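Side-chain contacts in KLTH0A00704p (PDB 4J2G), which probably helps recruit PI 3-kinase in autophagy through the Atg13 HORMA domain, the part of the protein present in this chain: residues S222-A227 and P239-Q244; K124-L129 and G203-D208. The protein carries 1 engineered substitution. All coordinates share one frame; numbering follows the deposited sequence.

In the fold
Both contacts belong to one HORMA domain and reach the same five-stranded antiparallel sheet, with centres about 17 Å apart and nearest atoms about 5 Å apart. Contact 1 lies farther out, where the loop that follows strand 201-208 meets the turn leading into strand 242-252, at one margin of the sheet; exposed Ser222 and Lys223 surround its buried His241. Contact 2 sits nearer the middle of the chain and joins strand 126-136 to the opposite outermost strand, 201-208, across strand 89-96, pairing buried Glu126 with partly exposed Arg205. Their chemistry differs: contact 1 packs a histidine ring against backbone and a serine carbon, with a sulfate beyond, whereas contact 2 rests on one salt bridge.

Contact 1. Residues S222-A227 and P239-Q244. With SO4 (sulfate ion), chain C.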
loop_
_atom_site.group_PDB
_atom_site.type_symbol
_atom_site.label_atom_id
_atom_site.label_comp_id
_atom_site.label_asym_id
_atom_site.label_seq_id
_atom_site.Cartn_x
_atom_site.Cartn_y
_atom_site.Cartn_z
ATOM N N SER A 222 -5.375 -6.501 9.863
ATOM C CA SER A 222 -6.028 -7.719 10.439
ATOM C C SER A 222 -7.368 -7.477 11.181
ATOM O O SER A 222 -8.240 -8.354 11.174
ATOM C CB SER A 222 -5.067 -8.488 11.368
ATOM O OG SER A 222 -4.878 -7.792 12.627
ATOM N N LYS A 223 -7.511 -6.310 11.815
ATOM C CA LYS A 223 -8.734 -5.925 12.496
ATOM C C LYS A 223 -9.853 -5.693 11.474
ATOM O O LYS A 223 -9.829 -4.777 10.661
ATOM C CB LYS A 223 -8.506 -4.683 13.384
ATOM C CG LYS A 223 -7.934 -4.989 14.768
ATOM C CD LYS A 223 -8.987 -5.505 15.774
ATOM C CE LYS A 223 -9.188 -7.030 15.727
ATOM N NZ LYS A 223 -9.452 -7.640 17.072
ATOM N N SER A 224 -10.837 -6.552 11.495
ATOM C CA SER A 224 -11.961 -6.367 10.642
ATOM C C SER A 224 -12.718 -5.439 11.539
ATOM O O SER A 224 -12.498 -5.417 12.766
ATOM C CB SER A 224 -12.671 -7.711 10.465
ATOM O OG SER A 224 -13.178 -8.128 11.697
ATOM N N LEU A 225 -13.583 -4.637 10.998
ATOM C CA LEU A 225 -14.149 -3.627 11.915
ATOM C C LEU A 225 -15.661 -3.800 11.916
ATOM O O LEU A 225 -16.367 -3.328 12.795
ATOM C CB LEU A 225 -13.777 -2.239 11.384
ATOM C CG LEU A 225 -12.273 -2.008 11.563
ATOM C CD1 LEU A 225 -11.819 -0.814 10.712
ATOM C CD2 LEU A 225 -11.955 -1.823 13.067
ATOM N N ILE A 226 -16.095 -4.497 10.876
ATOM C CA ILE A 226 -17.409 -4.867 10.498
ATOM C C ILE A 226 -17.502 -6.358 10.780
ATOM O O ILE A 226 -16.906 -7.179 10.051
ATOM C CB ILE A 226 -17.512 -4.655 8.964
ATOM C CG1 ILE A 226 -17.307 -3.162 8.655
ATOM C CG2 ILE A 226 -18.805 -5.251 8.385
ATOM C CD1 ILE A 226 -17.128 -2.839 7.149
ATOM N N ALA A 227 -18.289 -6.701 11.810
ATOM C CA ALA A 227 -18.408 -8.069 12.333
ATOM C C ALA A 227 -19.267 -8.964 11.455
ATOM O O ALA A 227 -19.311 -10.167 11.669
ATOM C CB ALA A 227 -18.916 -8.076 13.795
ATOM N N PRO A 239 -8.307 -12.811 5.450
ATOM C CA PRO A 239 -9.657 -12.633 6.090
ATOM C C PRO A 239 -10.579 -11.869 5.131
ATOM O O PRO A 239 -10.087 -11.167 4.294
ATOM C CB PRO A 239 -9.400 -11.760 7.346
ATOM C CG PRO A 239 -7.923 -11.427 7.383
ATOM C CD PRO A 239 -7.262 -11.954 6.051
ATOM N N ALA A 240 -11.894 -12.061 5.259
ATOM C CA ALA A 240 -12.856 -11.672 4.278
ATOM C C ALA A 240 -13.012 -10.162 4.189
ATOM O O ALA A 240 -13.450 -9.706 3.168
ATOM C CB ALA A 240 -14.207 -12.412 4.567
ATOM N N HIS A 241 -12.712 -9.384 5.268
ATOM C CA HIS A 241 -12.755 -7.934 5.138
ATOM C C HIS A 241 -11.616 -7.370 4.214
ATOM O O HIS A 241 -11.621 -6.162 3.903
ATOM C CB HIS A 241 -12.780 -7.203 6.516
ATOM C CG HIS A 241 -11.500 -7.325 7.296
ATOM N ND1 HIS A 241 -11.075 -8.520 7.856
ATOM C CD2 HIS A 241 -10.563 -6.400 7.637
ATOM C CE1 HIS A 241 -9.927 -8.331 8.497
ATOM N NE2 HIS A 241 -9.585 -7.059 8.370
ATOM N N LEU A 242 -10.658 -8.203 3.769
ATOM C CA LEU A 242 -9.491 -7.660 2.986
ATOM C C LEU A 242 -9.539 -8.213 1.551
ATOM O O LEU A 242 -10.157 -9.230 1.303
ATOM C CB LEU A 242 -8.170 -8.090 3.588
ATOM C CG LEU A 242 -7.847 -7.558 4.987
ATOM C CD1 LEU A 242 -6.495 -8.136 5.458
ATOM C CD2 LEU A 242 -7.867 -6.010 5.102
ATOM N N GLU A 243 -8.888 -7.564 0.594
ATOM C CA GLU A 243 -8.907 -8.095 -0.770
ATOM C C GLU A 243 -7.451 -7.978 -1.265
ATOM O O GLU A 243 -6.673 -7.244 -0.672
ATOM C CB GLU A 243 -9.783 -7.218 -1.611
ATOM C CG GLU A 243 -10.047 -7.730 -2.996
ATOM C CD GLU A 243 -11.425 -8.357 -3.144
ATOM O OE1 GLU A 243 -12.398 -7.802 -2.557
ATOM O OE2 GLU A 243 -11.537 -9.399 -3.857
ATOM N N GLN A 244 -7.093 -8.667 -2.349
ATOM C CA GLN A 244 -5.748 -8.645 -2.850
ATOM C C GLN A 244 -5.799 -8.500 -4.324
ATOM O O GLN A 244 -6.624 -9.136 -4.916
ATOM C CB GLN A 244 -5.001 -9.963 -2.574
ATOM C CG GLN A 244 -3.488 -9.860 -3.000
ATOM C CD GLN A 244 -2.749 -11.166 -2.798
ATOM O OE1 GLN A 244 -3.125 -12.192 -3.407
ATOM N NE2 GLN A 244 -1.671 -11.151 -1.960
HETATM S S SO4 C . -1.426 -5.829 10.118
HETATM O O1 SO4 C . -0.832 -6.920 9.374
HETATM O O2 SO4 C . -2.710 -6.398 10.549
HETATM O O3 SO4 C . -0.763 -5.310 11.336
HETATM O O4 SO4 C . -1.484 -4.667 9.207
#
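Ser224 lies over the imidazole of His241 and makes a CH-pi contact: its CB is 3.3 Å from the centroid of the His241 ring, 18° off the ring normal. Its CA packs on the same face, over the centre of the ring. Leu242 CG is on the opposite face, shifted toward the rim, and the imidazole is sandwiched between aliphatic carbons. With CG of His241 between its backbone N and carbonyl carbon (chi1 68°), the ring is carried toward residues 222-224 and lies against Ser224.

Of the polar contacts, Ser222 O comes obliquely to His241 CE1, at 3.2 Å. The hydrogen bond of NE2 goes to Leu221 O just upstream, and Lys223 O, though near, accepts one from Arg264 instead.

In this HORMA domain, His241 occupies a type I beta turn, Pro239 to Leu242, which delivers the chain into edge strand 242-252. The turn is closed by Leu242 N to Pro239 O at 3.1 Å, while the facing residues 222-227 are irregular loop.

A sulfate, probably from the crystallisation liquor, accepts a bond from Ser222 N to its O2 at 2.8 Å with an angle of 155°. Ser222 OG adds a weak bond to the same oxygen, and Leu221 N and Arg131 bind the ion too.

Contact 2. Residues K124-L129 and G203-D208; sequences KSEIML and GTRILD
Glu126 and Arg205 reach toward each other across the sheet and meet in a salt bridge, with Glu126 OE1 2.7 Å from Arg205 NH2. The oxygen comes to the edge of the guanidinium, near its plane, but the carboxylate itself is turned: the two planes stand 59° apart. The second oxygen, Glu126 OE2, stays 3.7 Å from Arg205 NH2, which makes this a one-point contact rather than a paired one. That oxygen has its own salt bridge, to Arg218, which leaves the carboxylate held between two arginines and probably helps fix its rotation.

The pair spans two strands that are not neighbours. In the five-stranded sheet of the HORMA domain, strand 89-96 runs between 126-136 and 201-208, antiparallel to both, and the closest CA atoms of the two segments, those of Glu126 and Gly203, are still 9.0 Å apart. Both side chains touch Tyr94 of that middle strand. Beyond CG the glutamate is stretched out (chi2 -180°), which carries the carboxylate away from its own strand toward Arg205. The arginine leaves the backbone extended but bends at chi3, -13°, which swings its guanidinium round to present NH2. An alanine in place of Glu126 would remove the carboxylate and is likely to leave both Arg205 and Arg218 without this acidic mate. Arg205 NE also makes a long, weak ion pair with Glu92.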
loop_
_atom_site.group_PDB
_atom_site.type_symbol
_atom_site.label_atom_id
_atom_site.label_comp_id
_atom_site.label_asym_id
_atom_site.label_seq_id
_atom_site.Cartn_x
_atom_site.Cartn_y
_atom_site.Cartn_z
ATOM N N LYS A 124 -5.667 5.309 19.259
ATOM C CA LYS A 124 -4.953 4.649 18.187
ATOM C C LYS A 124 -4.362 5.691 17.263
ATOM O O LYS A 124 -4.938 6.757 17.049
ATOM C CB LYS A 124 -5.913 3.748 17.431
ATOM C CG LYS A 124 -6.596 2.712 18.290
ATOM C CD LYS A 124 -5.711 1.496 18.548
ATOM C CE LYS A 124 -6.386 0.466 19.455
ATOM N NZ LYS A 124 -5.385 -0.589 19.809
ATOM N N SER A 125 -3.201 5.405 16.730
ATOM C CA SER A 125 -2.420 6.436 16.023
ATOM C C SER A 125 -2.845 6.511 14.522
ATOM O O SER A 125 -2.879 7.608 13.934
ATOM C CB SER A 125 -0.952 6.045 16.119
ATOM O OG SER A 125 -0.822 4.675 15.727
ATOM N N GLU A 126 -3.178 5.344 13.945
ATOM C CA GLU A 126 -3.557 5.193 12.491
ATOM C C GLU A 126 -4.451 3.974 12.214
ATOM O O GLU A 126 -4.497 3.047 13.021
ATOM C CB GLU A 126 -2.299 5.085 11.608
ATOM C CG GLU A 126 -1.368 3.990 12.052
ATOM C CD GLU A 126 -0.123 3.874 11.193
ATOM O OE1 GLU A 126 0.630 4.870 11.118
ATOM O OE2 GLU A 126 0.098 2.780 10.592
ATOM N N ILE A 127 -5.170 3.984 11.082
ATOM C CA ILE A 127 -5.861 2.787 10.601
ATOM C C ILE A 127 -5.235 2.419 9.292
ATOM O O ILE A 127 -5.266 3.227 8.347
ATOM C CB ILE A 127 -7.354 3.062 10.406
ATOM C CG1 ILE A 127 -7.957 3.473 11.745
ATOM C CG2 ILE A 127 -8.120 1.892 9.712
ATOM C CD1 ILE A 127 -9.244 4.270 11.612
HETATM N N MSE A 128 -4.683 1.206 9.219
HETATM C CA MSE A 128 -4.078 0.681 7.993
HETATM C C MSE A 128 -5.121 0.510 6.929
HETATM O O MSE A 128 -6.213 0.046 7.209
HETATM C CB MSE A 128 -3.560 -0.700 8.334
HETATM C CG MSE A 128 -2.158 -0.632 8.852
HETATM SE SE MSE A 128 -0.830 0.239 7.723
HETATM C CE MSE A 128 -0.986 -1.197 6.391
ATOM N N LEU A 129 -4.794 0.862 5.681
ATOM C CA LEU A 129 -5.758 0.718 4.642
ATOM C C LEU A 129 -5.241 -0.167 3.475
ATOM O O LEU A 129 -6.028 -0.846 2.836
ATOM C CB LEU A 129 -6.090 2.137 4.097
ATOM C CG LEU A 129 -6.642 3.205 5.062
ATOM C CD1 LEU A 129 -6.714 4.568 4.442
ATOM C CD2 LEU A 129 -7.989 2.785 5.614
ATOM N N GLY A 203 -1.674 8.965 4.907
ATOM C CA GLY A 203 -0.220 8.961 4.983
ATOM C C GLY A 203 0.239 7.645 4.321
ATOM O O GLY A 203 -0.569 6.748 4.105
ATOM N N THR A 204 1.509 7.566 3.941
ATOM C CA THR A 204 2.146 6.355 3.483
ATOM C C THR A 204 3.502 6.328 4.083
ATOM O O THR A 204 3.978 7.345 4.508
ATOM C CB THR A 204 2.381 6.352 1.957
ATOM O OG1 THR A 204 3.036 7.560 1.599
ATOM C CG2 THR A 204 1.043 6.307 1.261
ATOM N N ARG A 205 4.143 5.173 4.019
ATOM C CA ARG A 205 5.380 4.887 4.687
ATOM C C ARG A 205 5.922 3.784 3.811
ATOM O O ARG A 205 5.193 2.876 3.426
ATOM C CB ARG A 205 5.057 4.324 6.086
ATOM C CG ARG A 205 6.164 3.654 6.821
ATOM C CD ARG A 205 5.734 3.180 8.229
ATOM N NE ARG A 205 4.455 3.759 8.609
ATOM C CZ ARG A 205 4.259 4.413 9.743
ATOM N NH1 ARG A 205 5.277 4.561 10.589
ATOM N NH2 ARG A 205 3.061 4.899 10.054
ATOM N N ILE A 206 7.195 3.887 3.498
ATOM C CA ILE A 206 7.911 2.910 2.744
ATOM C C ILE A 206 8.764 2.181 3.717
ATOM O O ILE A 206 9.299 2.778 4.596
ATOM C CB ILE A 206 8.810 3.618 1.743
ATOM C CG1 ILE A 206 7.923 4.314 0.708
ATOM C CG2 ILE A 206 9.791 2.635 1.174
ATOM C CD1 ILE A 206 8.616 5.318 -0.221
ATOM N N LEU A 207 8.850 0.870 3.565
ATOM C CA LEU A 207 9.554 -0.031 4.459
ATOM C C LEU A 207 10.349 -1.038 3.619
ATOM O O LEU A 207 9.925 -1.449 2.483
ATOM C CB LEU A 207 8.604 -0.872 5.267
ATOM C CG LEU A 207 7.702 -0.071 6.226
ATOM C CD1 LEU A 207 6.642 -0.950 6.870
ATOM C CD2 LEU A 207 8.567 0.617 7.264
ATOM N N ASP A 208 11.505 -1.433 4.161
ATOM C CA ASP A 208 12.268 -2.576 3.619
ATOM C C ASP A 208 11.539 -3.837 4.092
ATOM O O ASP A 208 11.428 -4.110 5.281
ATOM C CB ASP A 208 13.693 -2.522 4.118
ATOM C CG ASP A 208 14.555 -3.700 3.652
ATOM O OD1 ASP A 208 14.045 -4.843 3.450
ATOM O OD2 ASP A 208 15.781 -3.445 3.512
#